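Local coordinates for AAEL008620-PA odorant-binding protein (PDB 5V13) that binds juvenile hormone III as a secreted mosquito haemolymph protein of the odorant-binding protein family, at residues I44-N49 against H54-Y59; Q103-N108 against A130-T135; A91-H96 against Y155-N160. One frame throughout, in Å; residues are numbered along the deposited sequence.

Contact 1: residues I44-N49 against H54-Y59; sequences IEQKIN and HPDTTY
The turn that leads out of helix 44-51 and into helix 59-71, in the all-helical odorant-binding protein fold, brings Asn49 and His54 together. They meet first through the backbone: His54 N donates to Asn49 O at 3.1 Å. The same carbonyl oxygen lies over the centre of one face of the imidazole, 3.7 Å above its plane. With CG held between its own backbone N and carbonyl carbon (chi1 49°), His54 brings its ring back over the Asn49 carbonyl near the end of the helix. Ring and Asn49 amide then lie 45° apart in plane, and CE1 of His54 comes within 3.2 Å of OD1 of Asn49.

Farther along, Gln46 reaches out from the helix and bends at chi2, so that its amide end comes up against the Asp56 carboxylate and the Thr58 hydroxyl. The amide and carboxylate planes stand 73° apart.

Asp56 is positioned by its own loop. Its OD1 accepts from Thr58 N at 3.2 Å, which makes an Asx turn, and from Thr58 OG1 at 2.8 Å on the syn side; both donors come from the same face of the carboxylate. Ser61 OG is a further hydrogen-bond partner of this oxygen, so the carboxylate is gripped from the start of the next helix as well.

Thr58 occupies the N-cap position of helix 59-71. The Pro55 ring turns from helix 44-51 onto Ser61 and Val65 of that helix, and the side chain of Pro55 is about 4 Å from the bound hormone, while Thr57 touches Phe126 of helix 122-135.

Contact 2: residues Q103-N108 against A130-T135; sequences QALKNN and ATFYAT
Apolar packing carries this contact: the tip of the Phe132 ring meets the branch of Leu105, with CZ of Phe132 3.8 Å from CG of Leu105. The CD1 methyl of Leu105 lies almost as near, 3.9 Å from the same CZ, so the para corner of the ring abuts the fork of the leucine obliquely. Phe132 reaches across because its CG stands anti to the backbone N (chi1 -180°), which carries the ring over the gap between the helices. The other flanks of Phe132 are taken by Phe87, whose ring meets it edge-to-face, and by Met112, Leu113 and Ile140; Leu105 in turn packs on Ala91, Thr139 and Met143.

Phe132 and Leu105 belong to helices 122-135 and 99-113, which run antiparallel here, the short segments at 171° with their axes 11.3 Å apart. Across this separation the ring of Phe132 and the branch of Leu105 make the contact. Helix 122-135 supplies part of the hormone pocket in this PBP/GOBP family member, and helix 99-113 packs beside it: the Phe132 side chain is about 8 Å from the ligand, whereas Tyr133, the next residue, lines the pocket.

Polar groups sit toward the margin. Asn108 and Thr135 meet at about a right angle, ND2 of Asn108 lying 4.2 Å from the CG2 methyl of Thr135, a van der Waals approach. Asn108 ND2 is hydrogen-bonded to His136 NE2, just past the end of the partner segment. Thr135 presents that methyl because its hydroxyl is turned back along its own helix, OG1 donating to Thr131 O at 2.8 Å. Thr131 O also takes the backbone N-H of Thr135, and the two donors approach from opposite faces of the carbonyl plane.

Contact 3: residues A91-H96 against Y155-N160; sequences AESFFH and YAKLGN
Lys157 NZ is the point of contact, reaching Ser93 and Phe94 near the C-terminal end of helix 84-94, where the charge would probably be favoured by the helix dipole. The ammonium group lies 3.1 Å from Ser93 O, but the angle is too poor for a hydrogen bond, and its link to Ser93 OG is a weak one at 3.5 Å. NZ also comes within 3.4 Å of CE1 of Phe94, approaching the ring obliquely, and the CE methylene follows at 3.9 Å from the same carbon. A water gives the ammonium a firmer partner, accepting from NZ of Lys157 at 2.8 Å. This water lies at the in-plane edge of the His96 ring beside NE2, at a short 2.5 Å that makes the details there doubtful.

The lysine chain runs extended from its backbone and bends at chi3 (74°), a kink that turns NZ in toward the Ser93 carbonyl. Ser93 OG, in turn, sits over the centre of one face of the Phe94 ring, 3.4 Å above the plane. His145 meets Phe94 edge-to-face, and ND1 of His96 is hydrogen-bonded to Asn287 of the second subunit, so the imidazole is itself steadied.

The contact joins the end of helix 84-94 to the last turn of helix 151-158. Ala91 and Phe95 pack on helices 99-113 and 137-143, Tyr155 and Leu158 rest on Pro26 of helix 26-38, and Lys157 also packs against Leu271 of the second subunit.

From the N terminus, contact 1 comes first and closes a short loop, joining the end of helix 44-51 to the entry of helix 59-71. Contact 3 opens next, at residues 91-96, and closes only at 155-160. Contact 2 is nested inside that long loop, pairing helix 99-113 with helix 122-135. Contacts 2 and 3 touch where helices 84-94 and 99-113 meet. Contact 1 meets contact 2 by packing of Pro55 on Tyr133, close to the hormone, while contacts 1 and 3 stay about 16 Å apart at their nearest atoms. Contact 3 alone carries the tie to helix 151-158, while contacts 1 and 2 bind neighbouring helices nearer the hormone.

Contact 1: residues I44-N49 against H54-Y59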
ATOM      1  N   ILE B  44      19.362  27.988   2.509  1.00 24.00           N
ATOM      2  CA  ILE B  44      18.866  26.936   1.623  1.00 25.00           C
ATOM      3  C   ILE B  44      20.018  26.112   1.060  1.00 20.28           C
ATOM      4  O   ILE B  44      19.892  24.899   0.877  1.00 20.88           O
ATOM      5  CB  ILE B  44      18.016  27.543   0.488  1.00 28.62           C
ATOM      6  CG1 ILE B  44      16.679  28.058   1.028  1.00 25.10           C
ATOM      7  CG2 ILE B  44      17.790  26.507  -0.608  1.00 21.74           C
ATOM      8  CD1 ILE B  44      15.749  26.946   1.477  1.00 21.67           C
ATOM      9  N   GLU B  45      21.147  26.750   0.741  1.00 20.55           N
ATOM     10  CA  GLU B  45      22.265  25.975   0.205  1.00 21.21           C
ATOM     11  C   GLU B  45      22.723  24.934   1.206  1.00 24.33           C
ATOM     12  O   GLU B  45      23.004  23.783   0.840  1.00 23.06           O
ATOM     13  CB  GLU B  45      23.435  26.879  -0.175  1.00 22.64           C
ATOM     14  CG  GLU B  45      23.303  27.472  -1.563  1.00 30.83           C
ATOM     15  CD  GLU B  45      22.059  28.304  -1.678  1.00 32.12           C
ATOM     16  OE1 GLU B  45      21.260  28.065  -2.617  1.00 27.18           O
ATOM     17  OE2 GLU B  45      21.872  29.169  -0.786  1.00 28.40           O
ATOM     18  N   GLN B  46      22.785  25.318   2.483  1.00 27.33           N
ATOM     19  CA  GLN B  46      23.116  24.358   3.530  1.00 26.28           C
ATOM     20  C   GLN B  46      22.098  23.227   3.575  1.00 23.05           C
ATOM     21  O   GLN B  46      22.464  22.043   3.592  1.00 19.85           O
ATOM     22  CB  GLN B  46      23.208  25.071   4.879  1.00 29.55           C
ATOM     23  CG  GLN B  46      24.455  25.938   5.026  1.00 34.41           C
ATOM     24  CD  GLN B  46      25.706  25.127   5.330  1.00 55.85           C
ATOM     25  OE1 GLN B  46      25.965  24.088   4.712  1.00 59.20           O
ATOM     26  NE2 GLN B  46      26.486  25.596   6.298  1.00 62.66           N
ATOM     27  N   LYS B  47      20.807  23.569   3.578  1.00 20.27           N
ATOM     28  CA  LYS B  47      19.784  22.525   3.658  1.00 15.62           C
ATOM     29  C   LYS B  47      19.795  21.606   2.439  1.00 16.92           C
ATOM     30  O   LYS B  47      19.437  20.426   2.553  1.00 15.98           O
ATOM     31  CB  LYS B  47      18.399  23.148   3.840  1.00 17.57           C
ATOM     32  CG  LYS B  47      18.219  23.827   5.182  1.00 21.32           C
ATOM     33  CD  LYS B  47      16.877  24.544   5.273  1.00 22.40           C
ATOM     34  CE  LYS B  47      16.682  25.151   6.656  1.00 24.88           C
ATOM     35  NZ  LYS B  47      15.275  25.599   6.891  1.00 21.42           N
ATOM     36  N   ILE B  48      20.187  22.117   1.269  1.00 20.26           N
ATOM     37  CA  ILE B  48      20.330  21.249   0.099  1.00 19.90           C
ATOM     38  C   ILE B  48      21.455  20.240   0.314  1.00 28.26           C
ATOM     39  O   ILE B  48      21.310  19.052  -0.003  1.00 24.85           O
ATOM     40  CB  ILE B  48      20.554  22.092  -1.172  1.00 22.24           C
ATOM     41  CG1 ILE B  48      19.268  22.818  -1.561  1.00 18.53           C
ATOM     42  CG2 ILE B  48      21.034  21.217  -2.319  1.00 23.30           C
ATOM     43  CD1 ILE B  48      19.462  23.821  -2.691  1.00 20.07           C
ATOM     44  N   ASN B  49      22.589  20.690   0.865  1.00 19.63           N
ATOM     45  CA  ASN B  49      23.656  19.753   1.211  1.00 22.00           C
ATOM     46  C   ASN B  49      23.172  18.686   2.181  1.00 20.93           C
ATOM     47  O   ASN B  49      23.604  17.530   2.105  1.00 21.59           O
ATOM     48  CB  ASN B  49      24.840  20.495   1.824  1.00 22.48           C
ATOM     49  CG  ASN B  49      25.547  21.376   0.825  1.00 37.20           C
ATOM     50  OD1 ASN B  49      25.701  21.014  -0.343  1.00 39.61           O
ATOM     51  ND2 ASN B  49      25.986  22.541   1.279  1.00 43.73           N
ATOM     52  N   HIS B  54      25.256  15.074   2.856  1.00 20.32           N
ATOM     53  CA  HIS B  54      26.600  15.549   3.207  1.00 23.32           C
ATOM     54  C   HIS B  54      26.533  16.891   3.929  1.00 23.06           C
ATOM     55  O   HIS B  54      26.812  17.950   3.351  1.00 27.98           O
ATOM     56  CB  HIS B  54      27.533  15.590   1.988  1.00 40.44           C
ATOM     57  CG  HIS B  54      26.963  16.260   0.777  1.00 50.04           C
ATOM     58  ND1 HIS B  54      27.016  17.625   0.588  1.00 55.14           N
ATOM     59  CD2 HIS B  54      26.383  15.749  -0.334  1.00 53.50           C
ATOM     60  CE1 HIS B  54      26.467  17.927  -0.576  1.00 56.32           C
ATOM     61  NE2 HIS B  54      26.076  16.806  -1.156  1.00 55.80           N
ATOM     62  N   PRO B  55      26.181  16.871   5.215  1.00 24.25           N
ATOM     63  CA  PRO B  55      26.278  18.089   6.034  1.00 24.49           C
ATOM     64  C   PRO B  55      27.731  18.463   6.276  1.00 29.45           C
ATOM     65  O   PRO B  55      28.564  17.607   6.587  1.00 27.33           O
ATOM     66  CB  PRO B  55      25.589  17.701   7.351  1.00 24.59           C
ATOM     67  CG  PRO B  55      25.013  16.292   7.143  1.00 23.05           C
ATOM     68  CD  PRO B  55      25.733  15.690   5.981  1.00 22.27           C
ATOM     69  N   ASP B  56      28.034  19.756   6.164  1.00 30.21           N
ATOM     70  CA  ASP B  56      29.401  20.208   6.382  1.00 30.04           C
ATOM     71  C   ASP B  56      29.643  20.415   7.878  1.00 25.37           C
ATOM     72  O   ASP B  56      28.866  19.976   8.725  1.00 28.24           O
ATOM     73  CB  ASP B  56      29.695  21.459   5.551  1.00 30.47           C
ATOM     74  CG  ASP B  56      28.814  22.653   5.914  1.00 33.72           C
ATOM     75  OD1 ASP B  56      28.145  22.655   6.976  1.00 27.99           O
ATOM     76  OD2 ASP B  56      28.805  23.611   5.112  1.00 36.79           O
ATOM     77  N   THR B  57      30.733  21.099   8.221  1.00 21.16           N
ATOM     78  CA  THR B  57      31.139  21.249   9.609  1.00 22.40           C
ATOM     79  C   THR B  57      30.667  22.554  10.239  1.00 24.03           C
ATOM     80  O   THR B  57      31.052  22.847  11.379  1.00 22.84           O
ATOM     81  CB  THR B  57      32.662  21.140   9.736  1.00 33.68           C
ATOM     82  OG1 THR B  57      33.276  22.262   9.095  1.00 32.72           O
ATOM     83  CG2 THR B  57      33.162  19.845   9.100  1.00 34.47           C
ATOM     84  N   THR B  58      29.840  23.340   9.544  1.00 19.39           N
ATOM     85  CA  THR B  58      29.341  24.556  10.169  1.00 23.37           C
ATOM     86  C   THR B  58      28.416  24.203  11.335  1.00 23.11           C
ATOM     87  O   THR B  58      27.925  23.074  11.457  1.00 19.17           O
ATOM     88  CB  THR B  58      28.608  25.443   9.156  1.00 25.54           C
ATOM     89  OG1 THR B  58      27.457  24.763   8.652  1.00 23.33           O
ATOM     90  CG2 THR B  58      29.527  25.805   8.000  1.00 31.99           C
ATOM     91  N   TYR B  59      28.188  25.193  12.204  1.00 21.01           N
ATOM     92  CA  TYR B  59      27.397  24.956  13.409  1.00 21.10           C
ATOM     93  C   TYR B  59      25.984  24.503  13.071  1.00 17.93           C
ATOM     94  O   TYR B  59      25.446  23.587  13.707  1.00 16.63           O
ATOM     95  CB  TYR B  59      27.361  26.223  14.264  1.00 21.40           C
ATOM     96  CG  TYR B  59      26.660  26.066  15.604  1.00 20.69           C
ATOM     97  CD1 TYR B  59      27.262  25.358  16.646  1.00 26.14           C
ATOM     98  CD2 TYR B  59      25.410  26.633  15.831  1.00 24.45           C
ATOM     99  CE1 TYR B  59      26.637  25.208  17.869  1.00 23.26           C
ATOM    100  CE2 TYR B  59      24.775  26.503  17.060  1.00 26.58           C
ATOM    101  CZ  TYR B  59      25.398  25.795  18.075  1.00 31.94           C
ATOM    102  OH  TYR B  59      24.776  25.661  19.296  1.00 34.48           O
TER

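Contact 2: residues Q103-N108 against A130-T135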
ATOM      1  N   GLN B 103      28.456  -6.518   7.431  1.00 25.37           N
ATOM      2  CA  GLN B 103      29.333  -7.029   8.480  1.00 31.04           C
ATOM      3  C   GLN B 103      30.342  -5.973   8.921  1.00 28.26           C
ATOM      4  O   GLN B 103      30.700  -5.902  10.105  1.00 27.46           O
ATOM      5  CB  GLN B 103      30.054  -8.290   8.002  1.00 31.69           C
ATOM      6  CG  GLN B 103      30.871  -8.983   9.088  1.00 35.79           C
ATOM      7  CD  GLN B 103      30.024  -9.400  10.277  1.00 43.87           C
ATOM      8  OE1 GLN B 103      28.886  -9.851  10.120  1.00 47.48           O
ATOM      9  NE2 GLN B 103      30.573  -9.248  11.472  1.00 43.59           N
ATOM     10  N   ALA B 104      30.816  -5.146   7.984  1.00 21.22           N
ATOM     11  CA  ALA B 104      31.737  -4.074   8.361  1.00 26.05           C
ATOM     12  C   ALA B 104      31.076  -3.097   9.327  1.00 20.50           C
ATOM     13  O   ALA B 104      31.679  -2.700  10.333  1.00 24.11           O
ATOM     14  CB  ALA B 104      32.238  -3.340   7.115  1.00 25.02           C
ATOM     15  N   LEU B 105      29.835  -2.703   9.046  1.00 22.62           N
ATOM     16  CA  LEU B 105      29.124  -1.827   9.973  1.00 16.05           C
ATOM     17  C   LEU B 105      28.974  -2.486  11.341  1.00 21.01           C
ATOM     18  O   LEU B 105      29.243  -1.859  12.372  1.00 22.74           O
ATOM     19  CB  LEU B 105      27.768  -1.432   9.387  1.00 17.94           C
ATOM     20  CG  LEU B 105      26.967  -0.370  10.162  1.00 22.42           C
ATOM     21  CD1 LEU B 105      26.168   0.537   9.227  1.00 20.27           C
ATOM     22  CD2 LEU B 105      26.041  -1.022  11.175  1.00 19.24           C
ATOM     23  N   LYS B 106      28.599  -3.767  11.369  1.00 16.00           N
ATOM     24  CA  LYS B 106      28.510  -4.480  12.643  1.00 20.74           C
ATOM     25  C   LYS B 106      29.827  -4.445  13.416  1.00 27.89           C
ATOM     26  O   LYS B 106      29.829  -4.254  14.638  1.00 31.37           O
ATOM     27  CB  LYS B 106      28.087  -5.923  12.405  1.00 24.88           C
ATOM     28  CG  LYS B 106      26.618  -6.095  12.095  1.00 26.49           C
ATOM     29  CD  LYS B 106      26.290  -7.570  12.002  1.00 27.86           C
ATOM     30  CE  LYS B 106      24.883  -7.794  11.516  1.00 34.08           C
ATOM     31  NZ  LYS B 106      24.730  -9.214  11.069  1.00 32.67           N
ATOM     32  N   ASN B 107      30.959  -4.639  12.731  1.00 24.60           N
ATOM     33  CA  ASN B 107      32.244  -4.651  13.428  1.00 22.45           C
ATOM     34  C   ASN B 107      32.662  -3.257  13.894  1.00 25.23           C
ATOM     35  O   ASN B 107      33.347  -3.126  14.919  1.00 23.24           O
ATOM     36  CB  ASN B 107      33.337  -5.235  12.529  1.00 28.04           C
ATOM     37  CG  ASN B 107      33.073  -6.682  12.145  1.00 35.60           C
ATOM     38  OD1 ASN B 107      32.243  -7.355  12.748  1.00 37.32           O
ATOM     39  ND2 ASN B 107      33.784  -7.162  11.138  1.00 40.21           N
ATOM     40  N   ASN B 108      32.276  -2.214  13.164  1.00 20.27           N
ATOM     41  CA  ASN B 108      32.790  -0.870  13.421  1.00 18.67           C
ATOM     42  C   ASN B 108      31.922  -0.035  14.355  1.00 20.37           C
ATOM     43  O   ASN B 108      32.428   0.938  14.939  1.00 22.16           O
ATOM     44  CB  ASN B 108      32.949  -0.106  12.106  1.00 23.19           C
ATOM     45  CG  ASN B 108      34.184  -0.516  11.327  1.00 31.08           C
ATOM     46  OD1 ASN B 108      35.213  -0.880  11.898  1.00 28.69           O
ATOM     47  ND2 ASN B 108      34.091  -0.433  10.009  1.00 25.28           N
ATOM     48  N   ALA B 130      31.537  11.481  13.324  1.00 16.71           N
ATOM     49  CA  ALA B 130      32.112  11.779  12.010  1.00 19.39           C
ATOM     50  C   ALA B 130      32.781  10.562  11.373  1.00 20.51           C
ATOM     51  O   ALA B 130      32.549  10.272  10.192  1.00 18.66           O
ATOM     52  CB  ALA B 130      33.100  12.942  12.128  1.00 22.31           C
ATOM     53  N   THR B 131      33.615   9.834  12.132  1.00 16.05           N
ATOM     54  CA  THR B 131      34.373   8.724  11.543  1.00 18.98           C
ATOM     55  C   THR B 131      33.442   7.613  11.062  1.00 17.65           C
ATOM     56  O   THR B 131      33.574   7.109   9.939  1.00 22.19           O
ATOM     57  CB  THR B 131      35.387   8.166  12.550  1.00 22.58           C
ATOM     58  OG1 THR B 131      36.382   9.158  12.852  1.00 19.27           O
ATOM     59  CG2 THR B 131      36.092   6.943  11.980  1.00 16.96           C
ATOM     60  N   PHE B 132      32.490   7.220  11.910  1.00 15.59           N
ATOM     61  CA  PHE B 132      31.516   6.202  11.526  1.00 15.85           C
ATOM     62  C   PHE B 132      30.717   6.637  10.307  1.00 13.80           C
ATOM     63  O   PHE B 132      30.461   5.842   9.391  1.00 16.78           O
ATOM     64  CB  PHE B 132      30.582   5.931  12.713  1.00 13.76           C
ATOM     65  CG  PHE B 132      29.529   4.888  12.448  1.00 19.05           C
ATOM     66  CD1 PHE B 132      29.850   3.542  12.462  1.00 16.11           C
ATOM     67  CD2 PHE B 132      28.199   5.258  12.239  1.00 19.23           C
ATOM     68  CE1 PHE B 132      28.876   2.580  12.225  1.00 16.91           C
ATOM     69  CE2 PHE B 132      27.217   4.305  12.011  1.00 21.06           C
ATOM     70  CZ  PHE B 132      27.553   2.957  12.007  1.00 15.78           C
ATOM     71  N   TYR B 133      30.284   7.890  10.291  1.00 16.39           N
ATOM     72  CA  TYR B 133      29.469   8.362   9.185  1.00 17.68           C
ATOM     73  C   TYR B 133      30.257   8.364   7.879  1.00 19.89           C
ATOM     74  O   TYR B 133      29.709   8.037   6.818  1.00 20.90           O
ATOM     75  CB  TYR B 133      28.923   9.753   9.499  1.00 12.97           C
ATOM     76  CG  TYR B 133      27.909  10.237   8.491  1.00 15.50           C
ATOM     77  CD1 TYR B 133      26.640   9.683   8.444  1.00 13.92           C
ATOM     78  CD2 TYR B 133      28.221  11.256   7.599  1.00 19.51           C
ATOM     79  CE1 TYR B 133      25.710  10.115   7.528  1.00 15.55           C
ATOM     80  CE2 TYR B 133      27.297  11.697   6.675  1.00 17.86           C
ATOM     81  CZ  TYR B 133      26.042  11.127   6.652  1.00 17.05           C
ATOM     82  OH  TYR B 133      25.112  11.574   5.744  1.00 19.99           O
ATOM     83  N   ALA B 134      31.542   8.729   7.933  1.00 16.18           N
ATOM     84  CA  ALA B 134      32.344   8.758   6.711  1.00 23.18           C
ATOM     85  C   ALA B 134      32.611   7.350   6.207  1.00 27.29           C
ATOM     86  O   ALA B 134      32.583   7.100   4.996  1.00 30.60           O
ATOM     87  CB  ALA B 134      33.664   9.504   6.951  1.00 22.70           C
ATOM     88  N   THR B 135      32.832   6.413   7.128  1.00 18.12           N
ATOM     89  CA  THR B 135      33.214   5.057   6.770  1.00 20.52           C
ATOM     90  C   THR B 135      32.038   4.242   6.249  1.00 21.41           C
ATOM     91  O   THR B 135      32.243   3.334   5.432  1.00 20.03           O
ATOM     92  CB  THR B 135      33.855   4.372   7.986  1.00 20.88           C
ATOM     93  OG1 THR B 135      34.933   5.182   8.478  1.00 22.17           O
ATOM     94  CG2 THR B 135      34.398   2.985   7.630  1.00 26.12           C
TER

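Contact 3: residues A91-H96 against Y155-N160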
ATOM      1  N   ALA B  91      20.571  -1.607  10.496  1.00 13.36           N
ATOM      2  CA  ALA B  91      21.180  -2.229   9.326  1.00 16.06           C
ATOM      3  C   ALA B  91      20.653  -3.642   9.113  1.00 19.78           C
ATOM      4  O   ALA B  91      20.402  -4.053   7.975  1.00 17.51           O
ATOM      5  CB  ALA B  91      22.699  -2.246   9.466  1.00 12.72           C
ATOM      6  N   GLU B  92      20.467  -4.396  10.195  1.00 14.51           N
ATOM      7  CA  GLU B  92      19.949  -5.755  10.055  1.00 19.65           C
ATOM      8  C   GLU B  92      18.547  -5.774   9.456  1.00 20.71           C
ATOM      9  O   GLU B  92      18.195  -6.703   8.718  1.00 21.19           O
ATOM     10  CB  GLU B  92      19.969  -6.454  11.412  1.00 17.74           C
ATOM     11  CG  GLU B  92      21.377  -6.751  11.908  1.00 21.21           C
ATOM     12  CD  GLU B  92      21.421  -7.340  13.320  1.00 34.74           C
ATOM     13  OE1 GLU B  92      22.483  -7.884  13.707  1.00 31.54           O
ATOM     14  OE2 GLU B  92      20.413  -7.239  14.050  1.00 38.05           O
ATOM     15  N   SER B  93      17.736  -4.758   9.749  1.00 20.22           N
ATOM     16  CA  SER B  93      16.372  -4.728   9.243  1.00 23.47           C
ATOM     17  C   SER B  93      16.288  -4.211   7.812  1.00 25.03           C
ATOM     18  O   SER B  93      15.435  -4.674   7.045  1.00 24.99           O
ATOM     19  CB  SER B  93      15.488  -3.872  10.157  1.00 25.50           C
ATOM     20  OG  SER B  93      14.186  -3.734   9.606  1.00 27.48           O
ATOM     21  N   PHE B  94      17.139  -3.251   7.431  1.00 22.52           N
ATOM     22  CA  PHE B  94      16.900  -2.484   6.209  1.00 23.36           C
ATOM     23  C   PHE B  94      18.068  -2.384   5.233  1.00 26.38           C
ATOM     24  O   PHE B  94      17.933  -1.683   4.224  1.00 29.49           O
ATOM     25  CB  PHE B  94      16.448  -1.054   6.545  1.00 19.12           C
ATOM     26  CG  PHE B  94      15.051  -0.968   7.135  1.00 15.65           C
ATOM     27  CD1 PHE B  94      13.942  -1.370   6.400  1.00 17.92           C
ATOM     28  CD2 PHE B  94      14.853  -0.471   8.412  1.00 17.37           C
ATOM     29  CE1 PHE B  94      12.661  -1.305   6.946  1.00 20.20           C
ATOM     30  CE2 PHE B  94      13.580  -0.378   8.960  1.00 20.48           C
ATOM     31  CZ  PHE B  94      12.476  -0.798   8.220  1.00 20.33           C
ATOM     32  N   PHE B  95      19.200  -3.033   5.484  1.00 19.98           N
ATOM     33  CA  PHE B  95      20.306  -3.006   4.524  1.00 20.23           C
ATOM     34  C   PHE B  95      20.540  -4.416   3.991  1.00 24.71           C
ATOM     35  O   PHE B  95      21.090  -5.268   4.699  1.00 19.54           O
ATOM     36  CB  PHE B  95      21.586  -2.442   5.140  1.00 17.37           C
ATOM     37  CG  PHE B  95      22.710  -2.323   4.151  1.00 17.26           C
ATOM     38  CD1 PHE B  95      22.712  -1.302   3.213  1.00 21.10           C
ATOM     39  CD2 PHE B  95      23.740  -3.240   4.140  1.00 21.29           C
ATOM     40  CE1 PHE B  95      23.737  -1.194   2.284  1.00 22.29           C
ATOM     41  CE2 PHE B  95      24.770  -3.140   3.220  1.00 28.49           C
ATOM     42  CZ  PHE B  95      24.768  -2.115   2.287  1.00 24.24           C
ATOM     43  N   HIS B  96      20.146  -4.652   2.733  1.00 23.01           N
ATOM     44  CA  HIS B  96      20.284  -5.960   2.096  1.00 24.16           C
ATOM     45  C   HIS B  96      21.122  -5.921   0.826  1.00 29.96           C
ATOM     46  O   HIS B  96      21.178  -6.926   0.103  1.00 30.98           O
ATOM     47  CB  HIS B  96      18.901  -6.528   1.782  1.00 21.91           C
ATOM     48  CG  HIS B  96      17.883  -6.210   2.830  1.00 19.16           C
ATOM     49  ND1 HIS B  96      17.994  -6.660   4.129  1.00 24.94           N
ATOM     50  CD2 HIS B  96      16.756  -5.459   2.784  1.00 23.45           C
ATOM     51  CE1 HIS B  96      16.970  -6.210   4.835  1.00 23.98           C
ATOM     52  NE2 HIS B  96      16.206  -5.478   4.042  1.00 20.24           N
ATOM     53  N   TYR B 155       7.729  -0.132   2.387  1.00 14.46           N
ATOM     54  CA  TYR B 155       6.364   0.126   2.848  1.00 15.04           C
ATOM     55  C   TYR B 155       5.475  -1.116   2.722  1.00 12.78           C
ATOM     56  O   TYR B 155       4.502  -1.254   3.475  1.00 16.03           O
ATOM     57  CB  TYR B 155       5.743   1.312   2.092  1.00 20.65           C
ATOM     58  CG  TYR B 155       6.030   2.671   2.717  1.00 11.27           C
ATOM     59  CD1 TYR B 155       5.291   3.129   3.813  1.00  9.99           C
ATOM     60  CD2 TYR B 155       7.019   3.503   2.204  1.00 12.74           C
ATOM     61  CE1 TYR B 155       5.534   4.390   4.375  1.00 18.06           C
ATOM     62  CE2 TYR B 155       7.280   4.757   2.774  1.00 19.29           C
ATOM     63  CZ  TYR B 155       6.538   5.192   3.857  1.00 18.65           C
ATOM     64  OH  TYR B 155       6.789   6.439   4.419  1.00 17.38           O
ATOM     65  N   ALA B 156       5.784  -2.031   1.802  1.00 13.13           N
ATOM     66  CA  ALA B 156       4.959  -3.237   1.715  1.00 16.58           C
ATOM     67  C   ALA B 156       5.299  -4.251   2.811  1.00 17.19           C
ATOM     68  O   ALA B 156       4.398  -4.933   3.316  1.00 15.62           O
ATOM     69  CB  ALA B 156       5.094  -3.880   0.336  1.00 16.61           C
ATOM     70  N   LYS B 157       6.574  -4.338   3.211  1.00 17.29           N
ATOM     71  CA  LYS B 157       6.954  -5.215   4.321  1.00 16.45           C
ATOM     72  C   LYS B 157       6.330  -4.743   5.623  1.00 17.25           C
ATOM     73  O   LYS B 157       5.946  -5.554   6.467  1.00 15.54           O
ATOM     74  CB  LYS B 157       8.480  -5.271   4.439  1.00 21.92           C
ATOM     75  CG  LYS B 157       9.001  -6.204   5.523  1.00 37.59           C
ATOM     76  CD  LYS B 157      10.523  -6.080   5.705  1.00 40.60           C
ATOM     77  CE  LYS B 157      10.915  -4.786   6.433  1.00 40.82           C
ATOM     78  NZ  LYS B 157      12.374  -4.725   6.793  1.00 32.83           N
ATOM     79  N   LEU B 158       6.245  -3.431   5.817  1.00 11.54           N
ATOM     80  CA  LEU B 158       5.587  -2.892   6.999  1.00 11.38           C
ATOM     81  C   LEU B 158       4.067  -2.859   6.855  1.00 16.66           C
ATOM     82  O   LEU B 158       3.361  -2.953   7.865  1.00 15.06           O
ATOM     83  CB  LEU B 158       6.122  -1.488   7.297  1.00 12.28           C
ATOM     84  CG  LEU B 158       7.618  -1.384   7.592  1.00 17.84           C
ATOM     85  CD1 LEU B 158       8.066   0.087   7.689  1.00 15.21           C
ATOM     86  CD2 LEU B 158       7.956  -2.139   8.885  1.00 15.59           C
ATOM     87  N   GLY B 159       3.553  -2.691   5.634  1.00 19.73           N
ATOM     88  CA  GLY B 159       2.114  -2.692   5.382  1.00 16.42           C
ATOM     89  C   GLY B 159       1.358  -1.673   6.217  1.00 19.06           C
ATOM     90  O   GLY B 159       1.795  -0.529   6.416  1.00 14.41           O
ATOM     91  N   ASN B 160       0.203  -2.098   6.730  1.00 16.40           N
ATOM     92  CA  ASN B 160      -0.591  -1.280   7.639  1.00 18.07           C
ATOM     93  C   ASN B 160       0.022  -1.167   9.019  1.00 23.28           C
ATOM     94  O   ASN B 160      -0.594  -0.548   9.894  1.00 27.16           O
ATOM     95  CB  ASN B 160      -2.003  -1.842   7.789  1.00 26.84           C
ATOM     96  CG  ASN B 160      -2.829  -1.703   6.537  1.00 27.87           C
ATOM     97  OD1 ASN B 160      -2.307  -1.625   5.427  1.00 32.73           O
ATOM     98  ND2 ASN B 160      -4.143  -1.678   6.711  1.00 37.20           N
TER
HETATM   99  O   HOH W   1      13.939  -4.532   4.512  1.00 31.21           O